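Side-chain contacts in glia-derived nexin (PDB 4DY0), which inhibits serine proteases, including thrombin, trypsin and urokinase, binds heparin, and promotes neurite extension by inhibiting thrombin: residues Phe20-Lys25 with Lys290-Thr295; Met45-Ala50 with Met60-Gly65. All blocks are in the same frame, centred on the assembly; numbering follows the deposited sequence.

How the contacts relate
From the N terminus, the chain first enters contact 1 through 20-25, near the end of helix 5-26. It then runs through helix 36-47 and a short turn into helix 52-62, and contact 2 (45-50 with 60-65) ties these two successive helices together, with only nine residues between its segments. Contact 1 is completed far later, at 290-295, after 264 intervening residues, so contact 2 lies wholly within its span. The contacts are about 16 Å apart, centre to centre, and they touch: V61 of contact 2 packs by CG2 on L292 O and on I294 CG1 of contact 1. Helix 5-26, the 36-62 helical pair and helix 286-291 are thus joined within the serpin body.

Contact 1: Phe20-Lys25 with Lys290-Thr295; sequences FNQIVK and KVLGIT
Q22 turns CG beside its backbone N (chi1 -80°) and then runs out extended beyond CG, which carries its amide off helix 5-26 to meet V291 coming from the other side. V291 has CG1 opposite its backbone N (chi1 170°) and beside the carbonyl carbon, with CG2 anti to the carbonyl carbon and beside the backbone N, so the methine and both methyls face the incoming amide. Q22 CD lies 3.6 Å from V291 CB. The same carbon is 3.6 Å from V291 CG1, and V291 CG2 stands a little farther off, 4.1 Å from Q22 CD. L292 contributes from the flank: CG and the CD2 methyl rest beside the end of the Q22 amide, while its side chain also packs on Q18 and V19, one turn back along helix 5-26. No hydrogen bond joins the two segments; a polar end group simply lies against aliphatic carbon, and the buried surface is small, 115 Å² for both sides together. Behind Q22, F20 and I23 of the same helix pack on I32 and I34 of strand 32-34, so Q22 occupies the outward flank of a helix seated on a sheet. On the partner side the chain turns sharply just after V291 and L292: G293 has positive phi (108°) with two bonds back into the last turn, one of them G293 N to K290 O at 2.7 Å. This Schellman motif ends helix 286-291 and sets it against the C-terminal part of helix 5-26, a surface helix-to-helix contact within the serpin fold.

Contact 2: Met45-Ala50 with Met60-Gly65; sequences MLQLGA and MVMRYG
Q47 NE2 donates to Y64 O over 2.9 Å, a nearly straight bond (162° at the hydrogen) that lies in the carbonyl plane of Y64 and almost in the plane of the Q47 amide. The other end of this amide is engaged too: Q47 OE1 accepts from the backbone N of V66. One flat side-chain group therefore holds the carbonyl of Y64 and the N-H two residues on, which defines which end is oxygen and fixes the rotation of the amide. Between those two bonds G65 is close, its CA 3.3 Å from Q47 OE1. The Q47 chain is extended beyond CG and passes M62 in the opposite direction. In M62, chi1 (-65°) and an extended chi2 bring SD to 3.5 Å from Q47 NE2; the bend at chi3 (63°) then leaves CE 3.6 Å from the same nitrogen, so thioether and methyl pack beside the buried amide. M62 CB also lies 4.2 Å above one face of the Y64 ring, offset toward the rim; the ring touches L8 and L11 of helix 5-26 as well. R63, with positive phi, leads the chain out of helix 52-62 into this segment. The Q47 side chain, in contact with K55 and L58, thus ties the end of helix 36-47 to the chain leaving helix 52-62, fastening two successive helices joined by a short turn in the helical part of the serpin fold.

Contact 1: Phe20-Lys25 with Lys290-Thr295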
loop_
_atom_site.group_PDB
_atom_site.type_symbol
_atom_site.label_atom_id
_atom_site.label_comp_id
_atom_site.label_asym_id
_atom_site.label_seq_id
_atom_site.Cartn_x
_atom_site.Cartn_y
_atom_site.Cartn_z
ATOM N N PHE A 20 0.991 2.110 8.346
ATOM C CA PHE A 20 1.686 3.226 7.707
ATOM C C PHE A 20 2.049 4.302 8.730
ATOM O O PHE A 20 3.175 4.817 8.732
ATOM C CB PHE A 20 0.833 3.832 6.591
ATOM C CG PHE A 20 1.421 5.078 5.984
ATOM C CD1 PHE A 20 2.332 4.997 4.938
ATOM C CD2 PHE A 20 1.063 6.335 6.457
ATOM C CE1 PHE A 20 2.871 6.138 4.377
ATOM C CE2 PHE A 20 1.605 7.485 5.901
ATOM C CZ PHE A 20 2.506 7.388 4.861
ATOM N N ASN A 21 1.095 4.636 9.595
ATOM C CA ASN A 21 1.292 5.691 10.588
ATOM C C ASN A 21 2.411 5.358 11.564
ATOM O O ASN A 21 3.083 6.245 12.091
ATOM C CB ASN A 21 -0.005 5.964 11.349
ATOM C CG ASN A 21 -1.060 6.602 10.477
ATOM O OD1 ASN A 21 -0.748 7.203 9.448
ATOM N ND2 ASN A 21 -2.320 6.484 10.884
ATOM N N GLN A 22 2.609 4.072 11.804
ATOM C CA GLN A 22 3.690 3.639 12.667
ATOM C C GLN A 22 5.024 3.848 11.986
ATOM O O GLN A 22 5.926 4.482 12.537
ATOM C CB GLN A 22 3.540 2.164 12.993
ATOM C CG GLN A 22 2.552 1.870 14.079
ATOM C CD GLN A 22 2.742 0.473 14.597
ATOM O OE1 GLN A 22 1.802 -0.310 14.658
ATOM N NE2 GLN A 22 3.979 0.136 14.947
ATOM N N ILE A 23 5.141 3.299 10.783
ATOM C CA ILE A 23 6.394 3.342 10.045
ATOM C C ILE A 23 6.838 4.783 9.852
ATOM O O ILE A 23 7.980 5.142 10.122
ATOM C CB ILE A 23 6.256 2.652 8.681
ATOM C CG1 ILE A 23 5.829 1.195 8.874
ATOM C CG2 ILE A 23 7.568 2.744 7.905
ATOM C CD1 ILE A 23 5.321 0.524 7.611
ATOM N N VAL A 24 5.904 5.603 9.395
ATOM C CA VAL A 24 6.143 7.013 9.136
ATOM C C VAL A 24 6.576 7.791 10.388
ATOM O O VAL A 24 7.382 8.721 10.310
ATOM C CB VAL A 24 4.882 7.626 8.494
ATOM C CG1 VAL A 24 4.436 8.884 9.214
ATOM C CG2 VAL A 24 5.101 7.843 7.001
ATOM N N LYS A 25 6.049 7.414 11.545
ATOM C CA LYS A 25 6.507 8.020 12.792
ATOM C C LYS A 25 7.925 7.582 13.138
ATOM O O LYS A 25 8.691 8.344 13.725
ATOM C CB LYS A 25 5.545 7.723 13.952
ATOM C CG LYS A 25 4.819 8.960 14.475
ATOM C CD LYS A 25 3.476 8.621 15.114
ATOM C CE LYS A 25 2.403 8.412 14.049
ATOM N NZ LYS A 25 1.015 8.421 14.596
ATOM N N LYS A 290 3.348 -6.293 15.399
ATOM C CA LYS A 290 3.488 -6.570 16.825
ATOM C C LYS A 290 2.878 -5.453 17.675
ATOM O O LYS A 290 2.158 -5.716 18.635
ATOM C CB LYS A 290 4.958 -6.730 17.206
ATOM C CG LYS A 290 5.649 -7.944 16.624
ATOM C CD LYS A 290 7.063 -8.058 17.195
ATOM C CE LYS A 290 7.841 -9.185 16.542
ATOM N NZ LYS A 290 9.172 -9.355 17.181
ATOM N N VAL A 291 3.180 -4.206 17.326
ATOM C CA VAL A 291 2.663 -3.059 18.066
ATOM C C VAL A 291 1.136 -3.083 18.095
ATOM O O VAL A 291 0.520 -2.622 19.060
ATOM C CB VAL A 291 3.149 -1.724 17.460
ATOM C CG1 VAL A 291 2.401 -0.541 18.076
ATOM C CG2 VAL A 291 4.655 -1.578 17.634
ATOM N N LEU A 292 0.538 -3.623 17.036
ATOM C CA LEU A 292 -0.917 -3.767 16.960
ATOM C C LEU A 292 -1.429 -4.933 17.801
ATOM O O LEU A 292 -2.635 -5.085 17.996
ATOM C CB LEU A 292 -1.378 -3.938 15.510
ATOM C CG LEU A 292 -1.259 -2.721 14.592
ATOM C CD1 LEU A 292 -1.899 -3.018 13.240
ATOM C CD2 LEU A 292 -1.885 -1.482 15.233
ATOM N N GLY A 293 -0.512 -5.760 18.292
ATOM C CA GLY A 293 -0.882 -6.872 19.162
ATOM C C GLY A 293 -0.778 -8.255 18.541
ATOM O O GLY A 293 -1.193 -9.240 19.149
ATOM N N ILE A 294 -0.238 -8.337 17.326
ATOM C CA ILE A 294 -0.046 -9.629 16.669
ATOM C C ILE A 294 1.385 -10.101 16.891
ATOM O O ILE A 294 2.274 -9.768 16.111
ATOM C CB ILE A 294 -0.311 -9.545 15.153
ATOM C CG1 ILE A 294 -1.739 -9.071 14.884
ATOM C CG2 ILE A 294 -0.068 -10.895 14.495
ATOM C CD1 ILE A 294 -1.954 -8.561 13.473
ATOM N N THR A 295 1.603 -10.871 17.952
ATOM C CA THR A 295 2.959 -11.252 18.361
ATOM C C THR A 295 3.294 -12.734 18.173
ATOM O O THR A 295 4.415 -13.078 17.792
ATOM C CB THR A 295 3.217 -10.889 19.838
ATOM O OG1 THR A 295 2.153 -11.407 20.646
ATOM C CG2 THR A 295 3.287 -9.382 20.012
#

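Contact 2: Met45-Ala50 with Met60-Gly65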
loop_
_atom_site.group_PDB
_atom_site.type_symbol
_atom_site.label_atom_id
_atom_site.label_comp_id
_atom_site.label_asym_id
_atom_site.label_seq_id
_atom_site.Cartn_x
_atom_site.Cartn_y
_atom_site.Cartn_z
ATOM N N MET A 45 -4.797 -13.812 4.591
ATOM C CA MET A 45 -4.029 -14.969 4.163
ATOM C C MET A 45 -3.530 -15.771 5.361
ATOM O O MET A 45 -3.728 -16.982 5.429
ATOM C CB MET A 45 -2.854 -14.523 3.291
ATOM C CG MET A 45 -3.272 -14.095 1.888
ATOM S SD MET A 45 -2.158 -12.907 1.105
ATOM C CE MET A 45 -0.570 -13.643 1.461
ATOM N N LEU A 46 -2.889 -15.088 6.304
ATOM C CA LEU A 46 -2.360 -15.736 7.504
ATOM C C LEU A 46 -3.460 -16.241 8.439
ATOM O O LEU A 46 -3.265 -17.214 9.161
ATOM C CB LEU A 46 -1.438 -14.780 8.267
ATOM C CG LEU A 46 -0.113 -14.432 7.591
ATOM C CD1 LEU A 46 0.664 -13.446 8.431
ATOM C CD2 LEU A 46 0.702 -15.687 7.364
ATOM N N GLN A 47 -4.611 -15.577 8.441
ATOM C CA GLN A 47 -5.689 -15.999 9.323
ATOM C C GLN A 47 -6.214 -17.373 8.902
ATOM O O GLN A 47 -6.639 -18.170 9.735
ATOM C CB GLN A 47 -6.820 -14.975 9.337
ATOM C CG GLN A 47 -7.501 -14.865 10.686
ATOM C CD GLN A 47 -8.881 -14.251 10.599
ATOM O OE1 GLN A 47 -9.841 -14.911 10.200
ATOM N NE2 GLN A 47 -8.992 -12.982 10.985
ATOM N N LEU A 48 -6.165 -17.635 7.599
ATOM C CA LEU A 48 -6.584 -18.909 7.032
ATOM C C LEU A 48 -5.839 -20.100 7.629
ATOM O O LEU A 48 -6.365 -21.212 7.657
ATOM C CB LEU A 48 -6.375 -18.890 5.515
ATOM C CG LEU A 48 -7.571 -18.700 4.573
ATOM C CD1 LEU A 48 -8.780 -18.088 5.261
ATOM C CD2 LEU A 48 -7.150 -17.878 3.357
ATOM N N GLY A 49 -4.616 -19.872 8.100
ATOM C CA GLY A 49 -3.776 -20.965 8.579
ATOM C C GLY A 49 -3.565 -20.984 10.079
ATOM O O GLY A 49 -3.069 -21.969 10.629
ATOM N N ALA A 50 -3.944 -19.896 10.744
ATOM C CA ALA A 50 -3.717 -19.753 12.183
ATOM C C ALA A 50 -4.719 -20.537 13.028
ATOM O O ALA A 50 -5.798 -20.902 12.562
ATOM C CB ALA A 50 -3.740 -18.276 12.583
ATOM N N MET A 60 -8.781 -10.371 16.476
ATOM C CA MET A 60 -9.002 -9.193 17.304
ATOM C C MET A 60 -8.543 -7.914 16.601
ATOM O O MET A 60 -9.243 -6.901 16.619
ATOM C CB MET A 60 -8.280 -9.326 18.646
ATOM C CG MET A 60 -8.569 -8.181 19.609
ATOM S SD MET A 60 -7.075 -7.439 20.304
ATOM C CE MET A 60 -6.564 -6.358 18.973
ATOM N N VAL A 61 -7.361 -7.957 15.993
ATOM C CA VAL A 61 -6.817 -6.783 15.321
ATOM C C VAL A 61 -7.602 -6.450 14.051
ATOM O O VAL A 61 -7.943 -5.295 13.804
ATOM C CB VAL A 61 -5.334 -6.970 14.965
ATOM C CG1 VAL A 61 -4.855 -5.832 14.082
ATOM C CG2 VAL A 61 -4.493 -7.069 16.226
ATOM N N MET A 62 -7.888 -7.467 13.248
ATOM C CA MET A 62 -8.624 -7.261 12.006
ATOM C C MET A 62 -10.087 -6.955 12.293
ATOM O O MET A 62 -10.769 -6.320 11.492
ATOM C CB MET A 62 -8.503 -8.489 11.108
ATOM C CG MET A 62 -7.086 -8.746 10.628
ATOM S SD MET A 62 -6.875 -10.423 10.006
ATOM C CE MET A 62 -7.998 -10.420 8.606
ATOM N N ARG A 63 -10.561 -7.410 13.446
ATOM C CA ARG A 63 -11.938 -7.166 13.856
ATOM C C ARG A 63 -12.918 -7.965 13.002
ATOM O O ARG A 63 -14.087 -7.606 12.891
ATOM C CB ARG A 63 -12.265 -5.670 13.800
ATOM C CG ARG A 63 -11.589 -4.840 14.886
ATOM C CD ARG A 63 -11.926 -3.361 14.753
ATOM N N TYR A 64 -12.431 -9.044 12.395
ATOM C CA TYR A 64 -13.297 -9.979 11.681
ATOM C C TYR A 64 -12.583 -11.286 11.365
ATOM O O TYR A 64 -11.353 -11.346 11.350
ATOM C CB TYR A 64 -13.847 -9.359 10.394
ATOM C CG TYR A 64 -12.796 -9.003 9.365
ATOM C CD1 TYR A 64 -12.332 -7.700 9.244
ATOM C CD2 TYR A 64 -12.276 -9.966 8.506
ATOM C CE1 TYR A 64 -11.384 -7.362 8.304
ATOM C CE2 TYR A 64 -11.319 -9.637 7.560
ATOM C CZ TYR A 64 -10.879 -8.332 7.465
ATOM O OH TYR A 64 -9.930 -7.986 6.530
ATOM N N GLY A 65 -13.364 -12.332 11.121
ATOM C CA GLY A 65 -12.813 -13.622 10.726
ATOM C C GLY A 65 -13.011 -13.845 9.239
ATOM O O GLY A 65 -14.056 -13.493 8.686
#